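Local coordinates for protein endoribonuclease (Porcine reproductive and respiratory syndrome virus, PDB 5DA1) that probably degrades viral RNA polyuridine as an EndoU-type endoribonuclease and acts as a beta interferon antagonist, both in a dimerization-dependent manner, at residues A[8-13]-A[22-27]; A[177-182]-A[218-223]; A[198-201]-A[206-209]. One frame throughout, in Å; residues are numbered along the deposited sequence.

Contact 1 of 3, residues A[8-13]-A[22-27]; sequences KVAHNL and TQFAKL
Ala-10 of helix 7-12 and Phe-24 of the loop before strand 25-26 make a small, buried apolar contact in the N-terminal domain, with His-11 completing it from the same helix. The segments bury only 125 Å² between them, and their backbones keep well apart, with Ala-10 CA and Phe-24 CA 9.0 Å from each other. The aromatic side chain bridges that gap. Phe-24 CG lies anti to its carbonyl carbon and beside the backbone N (chi1 -64°), and from there the ring extends to the helix, where Phe-24 CZ lies 3.3 Å from Ala-10 CB. CE1 of the same ring also meets this methyl group. Alanine suits the position because its short side chain lets a phenylalanine come close to the helix surface. His-11, one residue further along, offers its ring instead: His-11 CE1 approaches the edge of Phe-24, near the plane of that ring, at 3.9 Å from Phe-24 CE1. The two rings are steeply inclined, at 81°, and the side chains run past one another in opposite directions. Neighbouring elements hold both partners in place. The imidazole is bonded through His-11 ND1 to Phe-15 O and stacks on Tyr-16, while Val-38 of strand 37-39 packs against both Ala-10 and Phe-24. The helix is thereby joined to the chain that returns after strand 17-18, which runs beside strand 25-26. Phe-24 and Ala-10 can be buried without leaving a polar side-chain group to satisfy, whereas histidine combines an aromatic surface with a nitrogen that can bond to a carbonyl. The contact thus depends on the shape and apolar character of the side chains, and the polar fixing of His-11 is supplied by Phe-15 O in the loop after the helix.

Contact 2 of 3, residues A[177-182]-A[218-223]; sequences TLTDVY and AYFQLE
Phe-220 O accepts a hydrogen bond from Thr-177 OG1 that is long and weak, the hydroxyl lying 3.4 Å from this backbone oxygen. The methyl branch of the same threonine is turned to the other strand too, so that hydroxyl and methyl both lie near the Phe-220 carbonyl and the base of Tyr-219; Thr-177 CG2 is 3.6 Å from Tyr-219 CB, the two side chains crossing at about a right angle. A short, branched and partly polar residue such as threonine suits a place between a carbonyl and a hydrocarbon group. Two residues on, Thr-179 divides its branches more clearly. Its hydroxyl sits between the backbone N and the carbonyl carbon (chi1 78°), turned back along its own chain, where Thr-179 OG1 accepts a weak bond from Val-181 N at 3.4 Å, with an angle of 162° at the hydrogen. That leaves the methyl for the neighbouring aromatic group: Thr-179 CG2 is 3.6 Å from Phe-220 CD2, again with the side chains crossing nearly at right angles. The segments do not pair as strands. They belong to two separate antiparallel sheets of the EndoU-family domain, strand 171-178 being paired with 161-167, and strand 217-221 forming an edge of the three-stranded sheet 197-203, 206-213, 217-221. The apolar ring of Phe-220 lies between the two sheets, touching Thr-179 at the end of one and Val-208 and Leu-210 on its own. Tyr-219 CB faces Thr-177, yet its ring leads off in another direction, and its side chain comes within about 4 Å of that of His-144, a predicted active-site residue. This histidine is also hydrogen-bonded, through ND1, to Thr-177 O, so both segments border the predicted catalytic centre.

Contact 3 of 3, residues A[198-201]-A[206-209]; sequences CWKV and KEVR
Lys-200 reaches diagonally across the two antiparallel strands to Glu-207, and the lysine can be followed outward along the carboxylate. From CB, on the same face of the sheet as Arg-209, CG turns to lie beside the backbone N (chi1 -71°). Lys-200 CD then passes 3.7 Å from Glu-207 OE2, and CE lies 3.8 Å from Glu-207 OE1, with the guanidinium of Arg-209 close by. At the tip, Lys-200 NZ reaches Glu-207 OE1 at 3.5 Å, a salt bridge whose hydrogen bond is weak. Glu-207 suits its place by giving Lys-200 a counter-charge, since Arg-209 runs alongside the lysine and points the same way, Lys-200 NZ being 4.5 Å from Arg-209 NH2; together with Glu-223, which forms a long, weak ion pair with Arg-209 NH2, it may offset these like charges. Such long, charged side chains also fit a face that is at least partly open to solvent. The valines lie on the other face, where Val-201 and Val-208 turn branched apolar side chains into the protein, Val-201 packing also on Tyr-189. Their backbones form a hydrogen-bonded pair: Val-201 N donates to Val-208 O at 2.9 Å, and Val-208 N to Val-201 O at 2.8 Å, both bonds nearly straight. Lys-200 and Arg-209 form the adjacent non-hydrogen-bonded pair, and beside it Arg-209 CA makes a C-H...O contact with Trp-199 O at 3.4 Å. With strand directions 171° apart and few residues between the segments, this is an antiparallel beta hairpin, strands 197-203 and 206-213, within the three-stranded sheet of the EndoU-family domain.

Overall arrangement
Contacts 2 and 3 lie in the EndoU-family region, their centres 9 Å apart, and contact 3 is nested in the chain between the segments of contact 2. They share a sheet: strand 217-221 pairs with strand 206-213, where Gln-221 N lies 2.8 Å from Arg-209 O. Contact 2 is nearer the predicted active site: the Tyr-219 side chain is about 4 Å from that of His-144 and about 10 Å from that of His-129, against about 11 Å between the side chains of Val-208 and His-144. Contact 1 belongs to the N-terminal domain, its centre about 21 and 22 Å from the others, but Asn-12 ND2 packs 3.3 Å from Lys-206 CB of contact 3.

Contact 1 of 3, residues A[8-13]-A[22-27]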
ATOM      1  N   LYS A   8      -2.474  14.485 -10.360  1.00 39.98           N
ATOM      2  CA  LYS A   8      -3.555  13.675 -10.908  1.00 39.72           C
ATOM      3  C   LYS A   8      -4.662  14.542 -11.509  1.00 40.14           C
ATOM      4  O   LYS A   8      -5.200  14.205 -12.576  1.00 40.22           O
ATOM      5  CB  LYS A   8      -4.065  12.679  -9.881  1.00 39.05           C
ATOM      6  CG  LYS A   8      -4.788  13.297  -8.725  1.00 39.74           C
ATOM      7  CD  LYS A   8      -4.596  12.475  -7.465  1.00 41.77           C
ATOM      8  CE  LYS A   8      -5.426  13.028  -6.327  1.00 42.12           C
ATOM      9  NZ  LYS A   8      -4.784  12.662  -5.056  1.00 44.04           N
ATOM     10  N   VAL A   9      -4.954  15.672 -10.850  1.00 40.53           N
ATOM     11  CA  VAL A   9      -5.949  16.662 -11.312  1.00 40.48           C
ATOM     12  C   VAL A   9      -5.586  17.114 -12.727  1.00 41.16           C
ATOM     13  O   VAL A   9      -6.396  16.979 -13.641  1.00 41.02           O
ATOM     14  CB  VAL A   9      -6.093  17.894 -10.328  1.00 40.44           C
ATOM     15  CG1 VAL A   9      -6.958  18.974 -10.915  1.00 38.79           C
ATOM     16  CG2 VAL A   9      -6.674  17.474  -8.992  1.00 38.60           C
ATOM     17  N   ALA A  10      -4.351  17.572 -12.933  1.00 41.85           N
ATOM     18  CA  ALA A  10      -3.935  17.946 -14.303  1.00 43.08           C
ATOM     19  C   ALA A  10      -3.887  16.771 -15.298  1.00 44.25           C
ATOM     20  O   ALA A  10      -4.195  16.934 -16.493  1.00 44.36           O
ATOM     21  CB  ALA A  10      -2.647  18.719 -14.310  1.00 41.94           C
ATOM     22  N   HIS A  11      -3.506  15.588 -14.830  1.00 45.68           N
ATOM     23  CA  HIS A  11      -3.488  14.451 -15.742  1.00 47.01           C
ATOM     24  C   HIS A  11      -4.891  14.216 -16.254  1.00 47.97           C
ATOM     25  O   HIS A  11      -5.121  14.081 -17.448  1.00 48.42           O
ATOM     26  CB  HIS A  11      -2.944  13.213 -15.057  1.00 46.80           C
ATOM     27  CG  HIS A  11      -1.550  13.384 -14.556  1.00 48.47           C
ATOM     28  ND1 HIS A  11      -0.697  14.353 -15.054  1.00 50.71           N
ATOM     29  CD2 HIS A  11      -0.847  12.700 -13.625  1.00 47.69           C
ATOM     30  CE1 HIS A  11       0.474  14.255 -14.447  1.00 50.63           C
ATOM     31  NE2 HIS A  11       0.406  13.266 -13.571  1.00 49.91           N
ATOM     32  N   ASN A  12      -5.854  14.216 -15.346  1.00 49.01           N
ATOM     33  CA  ASN A  12      -7.206  13.936 -15.745  1.00 49.40           C
ATOM     34  C   ASN A  12      -7.664  14.912 -16.823  1.00 49.64           C
ATOM     35  O   ASN A  12      -8.541  14.591 -17.602  1.00 50.10           O
ATOM     36  CB  ASN A  12      -8.100  13.964 -14.517  1.00 49.52           C
ATOM     37  CG  ASN A  12      -7.748  12.863 -13.533  1.00 50.49           C
ATOM     38  OD1 ASN A  12      -6.938  11.986 -13.861  1.00 51.31           O
ATOM     39  ND2 ASN A  12      -8.342  12.895 -12.326  1.00 48.43           N
ATOM     40  N   LEU A  13      -7.056  16.094 -16.888  1.00 49.56           N
ATOM     41  CA  LEU A  13      -7.458  17.086 -17.886  1.00 49.44           C
ATOM     42  C   LEU A  13      -6.629  17.050 -19.182  1.00 49.86           C
ATOM     43  O   LEU A  13      -6.815  17.884 -20.070  1.00 49.92           O
ATOM     44  CB  LEU A  13      -7.467  18.484 -17.280  1.00 48.64           C
ATOM     45  CG  LEU A  13      -8.607  18.802 -16.319  1.00 48.25           C
ATOM     46  CD1 LEU A  13      -8.309  20.109 -15.608  1.00 48.06           C
ATOM     47  CD2 LEU A  13      -9.980  18.874 -16.986  1.00 46.01           C
ATOM     48  N   THR A  22       7.254  22.057 -10.824  1.00 51.81           N
ATOM     49  CA  THR A  22       8.123  20.839 -10.599  1.00 51.91           C
ATOM     50  C   THR A  22       7.361  19.520 -10.577  1.00 51.31           C
ATOM     51  O   THR A  22       7.840  18.524 -11.115  1.00 51.94           O
ATOM     52  CB  THR A  22       9.056  20.879  -9.335  1.00 51.48           C
ATOM     53  OG1 THR A  22       8.258  20.877  -8.142  1.00 53.29           O
ATOM     54  CG2 THR A  22       9.973  22.093  -9.335  1.00 52.21           C
ATOM     55  N   GLN A  23       6.174  19.509  -9.979  1.00 50.57           N
ATOM     56  CA  GLN A  23       5.405  18.272  -9.862  1.00 50.00           C
ATOM     57  C   GLN A  23       5.076  17.628 -11.207  1.00 49.51           C
ATOM     58  O   GLN A  23       4.635  16.478 -11.268  1.00 49.94           O
ATOM     59  CB  GLN A  23       4.138  18.479  -9.025  1.00 49.87           C
ATOM     60  CG  GLN A  23       3.047  19.298  -9.688  1.00 50.04           C
ATOM     61  CD  GLN A  23       2.996  20.787  -9.241  1.00 50.81           C
ATOM     62  OE1 GLN A  23       3.988  21.535  -9.358  1.00 48.50           O
ATOM     63  NE2 GLN A  23       1.817  21.214  -8.743  1.00 48.55           N
ATOM     64  N   PHE A  24       5.280  18.368 -12.282  1.00 49.04           N
ATOM     65  CA  PHE A  24       5.011  17.832 -13.594  1.00 48.98           C
ATOM     66  C   PHE A  24       6.289  17.526 -14.363  1.00 49.50           C
ATOM     67  O   PHE A  24       7.411  17.755 -13.887  1.00 49.45           O
ATOM     68  CB  PHE A  24       4.064  18.754 -14.375  1.00 48.54           C
ATOM     69  CG  PHE A  24       2.692  18.868 -13.761  1.00 47.17           C
ATOM     70  CD1 PHE A  24       1.737  17.880 -13.975  1.00 44.58           C
ATOM     71  CD2 PHE A  24       2.352  19.971 -12.966  1.00 47.96           C
ATOM     72  CE1 PHE A  24       0.468  17.962 -13.400  1.00 45.43           C
ATOM     73  CE2 PHE A  24       1.067  20.091 -12.381  1.00 46.45           C
ATOM     74  CZ  PHE A  24       0.125  19.075 -12.592  1.00 46.66           C
ATOM     75  N   ALA A  25       6.104  16.976 -15.549  1.00 50.39           N
ATOM     76  CA  ALA A  25       7.210  16.732 -16.476  1.00 51.61           C
ATOM     77  C   ALA A  25       7.760  18.021 -17.108  1.00 52.31           C
ATOM     78  O   ALA A  25       7.032  18.734 -17.806  1.00 52.27           O
ATOM     79  CB  ALA A  25       6.759  15.773 -17.556  1.00 51.42           C
ATOM     80  N   LYS A  26       9.042  18.290 -16.862  1.00 53.55           N
ATOM     81  CA  LYS A  26       9.763  19.422 -17.448  1.00 55.11           C
ATOM     82  C   LYS A  26       9.630  19.408 -18.963  1.00 56.35           C
ATOM     83  O   LYS A  26       9.813  18.379 -19.605  1.00 56.70           O
ATOM     84  CB  LYS A  26      11.245  19.368 -17.054  1.00 55.08           C
ATOM     85  CG  LYS A  26      12.078  20.599 -17.366  1.00 55.71           C
ATOM     86  CD  LYS A  26      11.432  21.853 -16.803  1.00 58.89           C
ATOM     87  CE  LYS A  26      12.429  22.729 -16.036  1.00 60.09           C
ATOM     88  NZ  LYS A  26      13.006  23.820 -16.867  1.00 61.56           N
ATOM     89  N   LEU A  27       9.261  20.553 -19.522  1.00 57.60           N
ATOM     90  CA  LEU A  27       9.233  20.750 -20.960  1.00 58.56           C
ATOM     91  C   LEU A  27       9.972  22.048 -21.225  1.00 60.11           C
ATOM     92  O   LEU A  27       9.720  23.066 -20.539  1.00 61.16           O
ATOM     93  CB  LEU A  27       7.799  20.859 -21.469  1.00 58.05           C
ATOM     94  CG  LEU A  27       7.642  21.112 -22.973  1.00 56.92           C
ATOM     95  CD1 LEU A  27       7.742  19.819 -23.743  1.00 55.82           C
ATOM     96  CD2 LEU A  27       6.325  21.781 -23.285  1.00 54.44           C
TER

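Contact 2 of 3, residues A[177-182]-A[218-223]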
ATOM      1  N   THR A 177     -11.144  -0.070  -2.402  1.00 43.83           N
ATOM      2  CA  THR A 177     -11.117   1.028  -3.301  1.00 42.61           C
ATOM      3  C   THR A 177     -11.250   2.184  -2.371  1.00 43.02           C
ATOM      4  O   THR A 177     -12.032   2.132  -1.413  1.00 44.07           O
ATOM      5  CB  THR A 177     -12.289   0.847  -4.256  1.00 42.30           C
ATOM      6  OG1 THR A 177     -11.874   1.119  -5.582  1.00 40.56           O
ATOM      7  CG2 THR A 177     -13.521   1.630  -3.843  1.00 41.03           C
ATOM      8  N   LEU A 178     -10.475   3.223  -2.604  1.00 42.46           N
ATOM      9  CA  LEU A 178     -10.309   4.217  -1.568  1.00 41.68           C
ATOM     10  C   LEU A 178     -10.021   5.592  -2.153  1.00 41.00           C
ATOM     11  O   LEU A 178      -9.407   5.706  -3.209  1.00 41.31           O
ATOM     12  CB  LEU A 178      -9.150   3.726  -0.698  1.00 41.92           C
ATOM     13  CG  LEU A 178      -8.348   4.587   0.257  1.00 42.09           C
ATOM     14  CD1 LEU A 178      -7.730   3.621   1.195  1.00 43.49           C
ATOM     15  CD2 LEU A 178      -7.275   5.339  -0.482  1.00 41.65           C
ATOM     16  N   THR A 179     -10.454   6.627  -1.458  1.00 40.05           N
ATOM     17  CA  THR A 179     -10.128   7.998  -1.807  1.00 39.98           C
ATOM     18  C   THR A 179      -9.967   8.818  -0.540  1.00 40.45           C
ATOM     19  O   THR A 179     -10.205   8.339   0.558  1.00 40.75           O
ATOM     20  CB  THR A 179     -11.242   8.692  -2.635  1.00 39.94           C
ATOM     21  OG1 THR A 179     -12.301   9.081  -1.770  1.00 38.47           O
ATOM     22  CG2 THR A 179     -11.791   7.813  -3.723  1.00 39.11           C
ATOM     23  N   ASP A 180      -9.599  10.077  -0.690  1.00 41.31           N
ATOM     24  CA  ASP A 180      -9.475  10.946   0.471  1.00 41.69           C
ATOM     25  C   ASP A 180     -10.389  12.165   0.418  1.00 42.04           C
ATOM     26  O   ASP A 180     -10.098  13.164   1.091  1.00 42.07           O
ATOM     27  CB  ASP A 180      -8.013  11.367   0.675  1.00 41.96           C
ATOM     28  CG  ASP A 180      -7.494  12.316  -0.409  1.00 41.68           C
ATOM     29  OD1 ASP A 180      -8.266  12.807  -1.249  1.00 42.72           O
ATOM     30  OD2 ASP A 180      -6.288  12.602  -0.413  1.00 43.03           O
ATOM     31  N   VAL A 181     -11.466  12.081  -0.374  1.00 42.19           N
ATOM     32  CA  VAL A 181     -12.501  13.130  -0.439  1.00 43.03           C
ATOM     33  C   VAL A 181     -13.028  13.563   0.923  1.00 43.52           C
ATOM     34  O   VAL A 181     -13.111  12.760   1.852  1.00 43.53           O
ATOM     35  CB  VAL A 181     -13.736  12.707  -1.262  1.00 43.01           C
ATOM     36  CG1 VAL A 181     -14.727  13.848  -1.307  1.00 44.02           C
ATOM     37  CG2 VAL A 181     -13.350  12.399  -2.654  1.00 43.38           C
ATOM     38  N   TYR A 182     -13.386  14.840   1.029  1.00 44.67           N
ATOM     39  CA  TYR A 182     -14.038  15.360   2.217  1.00 45.65           C
ATOM     40  C   TYR A 182     -15.429  14.770   2.229  1.00 46.50           C
ATOM     41  O   TYR A 182     -16.244  15.054   1.356  1.00 46.67           O
ATOM     42  CB  TYR A 182     -14.097  16.860   2.149  1.00 45.02           C
ATOM     43  CG  TYR A 182     -14.773  17.562   3.318  1.00 47.17           C
ATOM     44  CD1 TYR A 182     -14.404  17.288   4.643  1.00 48.52           C
ATOM     45  CD2 TYR A 182     -15.742  18.560   3.096  1.00 47.29           C
ATOM     46  CE1 TYR A 182     -15.007  17.968   5.707  1.00 48.75           C
ATOM     47  CE2 TYR A 182     -16.351  19.241   4.153  1.00 47.30           C
ATOM     48  CZ  TYR A 182     -15.969  18.949   5.452  1.00 48.96           C
ATOM     49  OH  TYR A 182     -16.533  19.631   6.506  1.00 48.91           O
ATOM     50  N   ALA A 218     -20.695   1.947   0.395  1.00 58.75           N
ATOM     51  CA  ALA A 218     -20.556   2.959  -0.639  1.00 56.53           C
ATOM     52  C   ALA A 218     -19.118   3.038  -1.051  1.00 54.83           C
ATOM     53  O   ALA A 218     -18.236   3.224  -0.228  1.00 54.98           O
ATOM     54  CB  ALA A 218     -21.031   4.332  -0.148  1.00 56.47           C
ATOM     55  N   TYR A 219     -18.879   2.899  -2.339  1.00 52.86           N
ATOM     56  CA  TYR A 219     -17.538   2.868  -2.814  1.00 51.00           C
ATOM     57  C   TYR A 219     -17.451   3.353  -4.241  1.00 50.62           C
ATOM     58  O   TYR A 219     -18.381   3.224  -5.016  1.00 50.68           O
ATOM     59  CB  TYR A 219     -16.971   1.468  -2.673  1.00 50.86           C
ATOM     60  CG  TYR A 219     -17.707   0.409  -3.456  1.00 49.72           C
ATOM     61  CD1 TYR A 219     -17.467   0.226  -4.798  1.00 48.35           C
ATOM     62  CD2 TYR A 219     -18.608  -0.437  -2.827  1.00 49.07           C
ATOM     63  CE1 TYR A 219     -18.122  -0.752  -5.497  1.00 51.46           C
ATOM     64  CE2 TYR A 219     -19.285  -1.407  -3.513  1.00 49.22           C
ATOM     65  CZ  TYR A 219     -19.047  -1.578  -4.845  1.00 51.46           C
ATOM     66  OH  TYR A 219     -19.723  -2.573  -5.538  1.00 52.52           O
ATOM     67  N   PHE A 220     -16.306   3.942  -4.560  1.00 50.12           N
ATOM     68  CA  PHE A 220     -16.015   4.466  -5.871  1.00 49.00           C
ATOM     69  C   PHE A 220     -15.459   3.378  -6.737  1.00 48.82           C
ATOM     70  O   PHE A 220     -15.020   2.350  -6.252  1.00 48.27           O
ATOM     71  CB  PHE A 220     -14.998   5.605  -5.752  1.00 48.62           C
ATOM     72  CG  PHE A 220     -15.615   6.930  -5.480  1.00 47.93           C
ATOM     73  CD1 PHE A 220     -16.492   7.504  -6.399  1.00 47.28           C
ATOM     74  CD2 PHE A 220     -15.345   7.602  -4.307  1.00 48.73           C
ATOM     75  CE1 PHE A 220     -17.073   8.729  -6.163  1.00 47.50           C
ATOM     76  CE2 PHE A 220     -15.935   8.849  -4.048  1.00 48.79           C
ATOM     77  CZ  PHE A 220     -16.796   9.408  -4.974  1.00 48.37           C
ATOM     78  N   GLN A 221     -15.473   3.608  -8.038  1.00 49.48           N
ATOM     79  CA  GLN A 221     -14.814   2.705  -8.951  1.00 50.34           C
ATOM     80  C   GLN A 221     -14.575   3.366 -10.297  1.00 50.67           C
ATOM     81  O   GLN A 221     -15.364   4.215 -10.704  1.00 51.09           O
ATOM     82  CB  GLN A 221     -15.655   1.471  -9.128  1.00 50.27           C
ATOM     83  CG  GLN A 221     -14.871   0.265  -9.433  1.00 52.00           C
ATOM     84  CD  GLN A 221     -15.747  -0.932  -9.358  1.00 55.44           C
ATOM     85  OE1 GLN A 221     -16.057  -1.410  -8.260  1.00 55.69           O
ATOM     86  NE2 GLN A 221     -16.203  -1.419 -10.526  1.00 56.87           N
ATOM     87  N   LEU A 222     -13.492   2.963 -10.968  1.00 51.05           N
ATOM     88  CA  LEU A 222     -13.136   3.429 -12.307  1.00 51.77           C
ATOM     89  C   LEU A 222     -13.948   2.750 -13.414  1.00 52.96           C
ATOM     90  O   LEU A 222     -14.458   1.635 -13.231  1.00 53.37           O
ATOM     91  CB  LEU A 222     -11.658   3.173 -12.590  1.00 51.26           C
ATOM     92  CG  LEU A 222     -10.591   3.886 -11.779  1.00 50.87           C
ATOM     93  CD1 LEU A 222      -9.197   3.378 -12.178  1.00 47.80           C
ATOM     94  CD2 LEU A 222     -10.729   5.395 -11.955  1.00 49.83           C
ATOM     95  N   GLU A 223     -13.992   3.416 -14.572  1.00 53.93           N
ATOM     96  CA  GLU A 223     -14.796   3.025 -15.717  1.00 54.57           C
ATOM     97  C   GLU A 223     -14.024   2.313 -16.821  1.00 54.92           C
ATOM     98  O   GLU A 223     -12.824   2.065 -16.715  1.00 55.46           O
ATOM     99  CB  GLU A 223     -15.460   4.269 -16.287  1.00 54.86           C
ATOM    100  CG  GLU A 223     -16.372   4.958 -15.263  1.00 57.08           C
ATOM    101  CD  GLU A 223     -17.206   6.093 -15.836  1.00 58.52           C
ATOM    102  OE1 GLU A 223     -16.862   6.589 -16.932  1.00 58.16           O
ATOM    103  OE2 GLU A 223     -18.200   6.495 -15.175  1.00 59.97           O
TER

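Contact 3 of 3, residues A[198-201]-A[206-209]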
ATOM      1  N   CYS A 198     -26.299   3.653  -8.745  1.00 65.65           N
ATOM      2  CA  CYS A 198     -24.997   3.999  -9.287  1.00 64.95           C
ATOM      3  C   CYS A 198     -24.952   5.385  -9.792  1.00 64.12           C
ATOM      4  O   CYS A 198     -25.578   5.716 -10.793  1.00 64.63           O
ATOM      5  CB  CYS A 198     -24.629   3.115 -10.439  1.00 64.85           C
ATOM      6  SG  CYS A 198     -24.258   1.559  -9.819  1.00 68.12           S
ATOM      7  N   TRP A 199     -24.148   6.186  -9.131  1.00 62.73           N
ATOM      8  CA  TRP A 199     -23.968   7.525  -9.553  1.00 61.80           C
ATOM      9  C   TRP A 199     -22.833   7.658 -10.544  1.00 61.07           C
ATOM     10  O   TRP A 199     -21.893   6.871 -10.560  1.00 61.55           O
ATOM     11  CB  TRP A 199     -23.699   8.347  -8.333  1.00 61.88           C
ATOM     12  CG  TRP A 199     -24.830   8.281  -7.354  1.00 63.15           C
ATOM     13  CD1 TRP A 199     -24.886   7.552  -6.191  1.00 63.17           C
ATOM     14  CD2 TRP A 199     -26.063   8.979  -7.447  1.00 62.91           C
ATOM     15  NE1 TRP A 199     -26.074   7.774  -5.548  1.00 62.66           N
ATOM     16  CE2 TRP A 199     -26.820   8.646  -6.297  1.00 62.79           C
ATOM     17  CE3 TRP A 199     -26.597   9.871  -8.381  1.00 63.34           C
ATOM     18  CZ2 TRP A 199     -28.090   9.164  -6.061  1.00 63.21           C
ATOM     19  CZ3 TRP A 199     -27.857  10.391  -8.150  1.00 65.66           C
ATOM     20  CH2 TRP A 199     -28.595  10.034  -6.991  1.00 64.71           C
ATOM     21  N   LYS A 200     -22.943   8.653 -11.402  1.00 59.83           N
ATOM     22  CA  LYS A 200     -21.800   9.125 -12.122  1.00 58.65           C
ATOM     23  C   LYS A 200     -21.342  10.369 -11.400  1.00 57.28           C
ATOM     24  O   LYS A 200     -22.148  11.229 -11.070  1.00 57.04           O
ATOM     25  CB  LYS A 200     -22.154   9.383 -13.574  1.00 59.15           C
ATOM     26  CG  LYS A 200     -22.376   8.073 -14.297  1.00 61.27           C
ATOM     27  CD  LYS A 200     -22.398   8.274 -15.781  1.00 65.57           C
ATOM     28  CE  LYS A 200     -21.776   7.062 -16.489  1.00 67.81           C
ATOM     29  NZ  LYS A 200     -21.472   7.373 -17.937  1.00 68.40           N
ATOM     30  N   VAL A 201     -20.050  10.418 -11.090  1.00 55.79           N
ATOM     31  CA  VAL A 201     -19.467  11.512 -10.324  1.00 54.29           C
ATOM     32  C   VAL A 201     -18.162  11.947 -10.977  1.00 53.73           C
ATOM     33  O   VAL A 201     -17.420  11.134 -11.509  1.00 53.61           O
ATOM     34  CB  VAL A 201     -19.176  11.118  -8.864  1.00 53.99           C
ATOM     35  CG1 VAL A 201     -18.858  12.331  -8.054  1.00 53.54           C
ATOM     36  CG2 VAL A 201     -20.353  10.413  -8.247  1.00 53.76           C
ATOM     37  N   LYS A 206     -12.086  13.546 -13.202  1.00 50.12           N
ATOM     38  CA  LYS A 206     -12.189  12.256 -13.868  1.00 51.59           C
ATOM     39  C   LYS A 206     -13.555  11.616 -13.591  1.00 52.16           C
ATOM     40  O   LYS A 206     -14.059  11.627 -12.462  1.00 51.64           O
ATOM     41  CB  LYS A 206     -11.048  11.350 -13.428  1.00 51.90           C
ATOM     42  CG  LYS A 206     -10.989   9.963 -14.096  1.00 53.70           C
ATOM     43  CD  LYS A 206     -10.231   8.976 -13.165  1.00 56.06           C
ATOM     44  CE  LYS A 206      -9.370   7.968 -13.927  1.00 56.83           C
ATOM     45  NZ  LYS A 206      -8.084   8.568 -14.394  1.00 58.90           N
ATOM     46  N   GLU A 207     -14.167  11.087 -14.641  1.00 53.31           N
ATOM     47  CA  GLU A 207     -15.474  10.464 -14.482  1.00 54.47           C
ATOM     48  C   GLU A 207     -15.408   9.074 -13.858  1.00 54.33           C
ATOM     49  O   GLU A 207     -14.844   8.101 -14.411  1.00 54.81           O
ATOM     50  CB  GLU A 207     -16.277  10.433 -15.772  1.00 54.68           C
ATOM     51  CG  GLU A 207     -17.754  10.363 -15.435  1.00 58.96           C
ATOM     52  CD  GLU A 207     -18.624   9.774 -16.534  1.00 64.85           C
ATOM     53  OE1 GLU A 207     -18.377   8.625 -16.995  1.00 64.27           O
ATOM     54  OE2 GLU A 207     -19.588  10.474 -16.918  1.00 67.78           O
ATOM     55  N   VAL A 208     -16.027   8.988 -12.701  1.00 53.69           N
ATOM     56  CA  VAL A 208     -15.895   7.833 -11.875  1.00 53.52           C
ATOM     57  C   VAL A 208     -17.287   7.388 -11.479  1.00 53.76           C
ATOM     58  O   VAL A 208     -18.188   8.210 -11.417  1.00 54.46           O
ATOM     59  CB  VAL A 208     -14.999   8.185 -10.682  1.00 53.06           C
ATOM     60  CG1 VAL A 208     -15.354   7.411  -9.466  1.00 53.36           C
ATOM     61  CG2 VAL A 208     -13.579   7.923 -11.056  1.00 52.21           C
ATOM     62  N   ARG A 209     -17.472   6.100 -11.237  1.00 53.45           N
ATOM     63  CA  ARG A 209     -18.766   5.593 -10.868  1.00 53.85           C
ATOM     64  C   ARG A 209     -18.800   5.367  -9.368  1.00 53.41           C
ATOM     65  O   ARG A 209     -17.831   4.903  -8.806  1.00 54.06           O
ATOM     66  CB  ARG A 209     -18.968   4.299 -11.622  1.00 54.26           C
ATOM     67  CG  ARG A 209     -20.346   3.725 -11.559  1.00 56.82           C
ATOM     68  CD  ARG A 209     -20.484   2.576 -12.570  1.00 59.64           C
ATOM     69  NE  ARG A 209     -20.775   3.072 -13.917  1.00 60.32           N
ATOM     70  CZ  ARG A 209     -20.010   2.855 -14.985  1.00 60.62           C
ATOM     71  NH1 ARG A 209     -18.911   2.109 -14.866  1.00 59.29           N
ATOM     72  NH2 ARG A 209     -20.372   3.357 -16.179  1.00 60.75           N
TER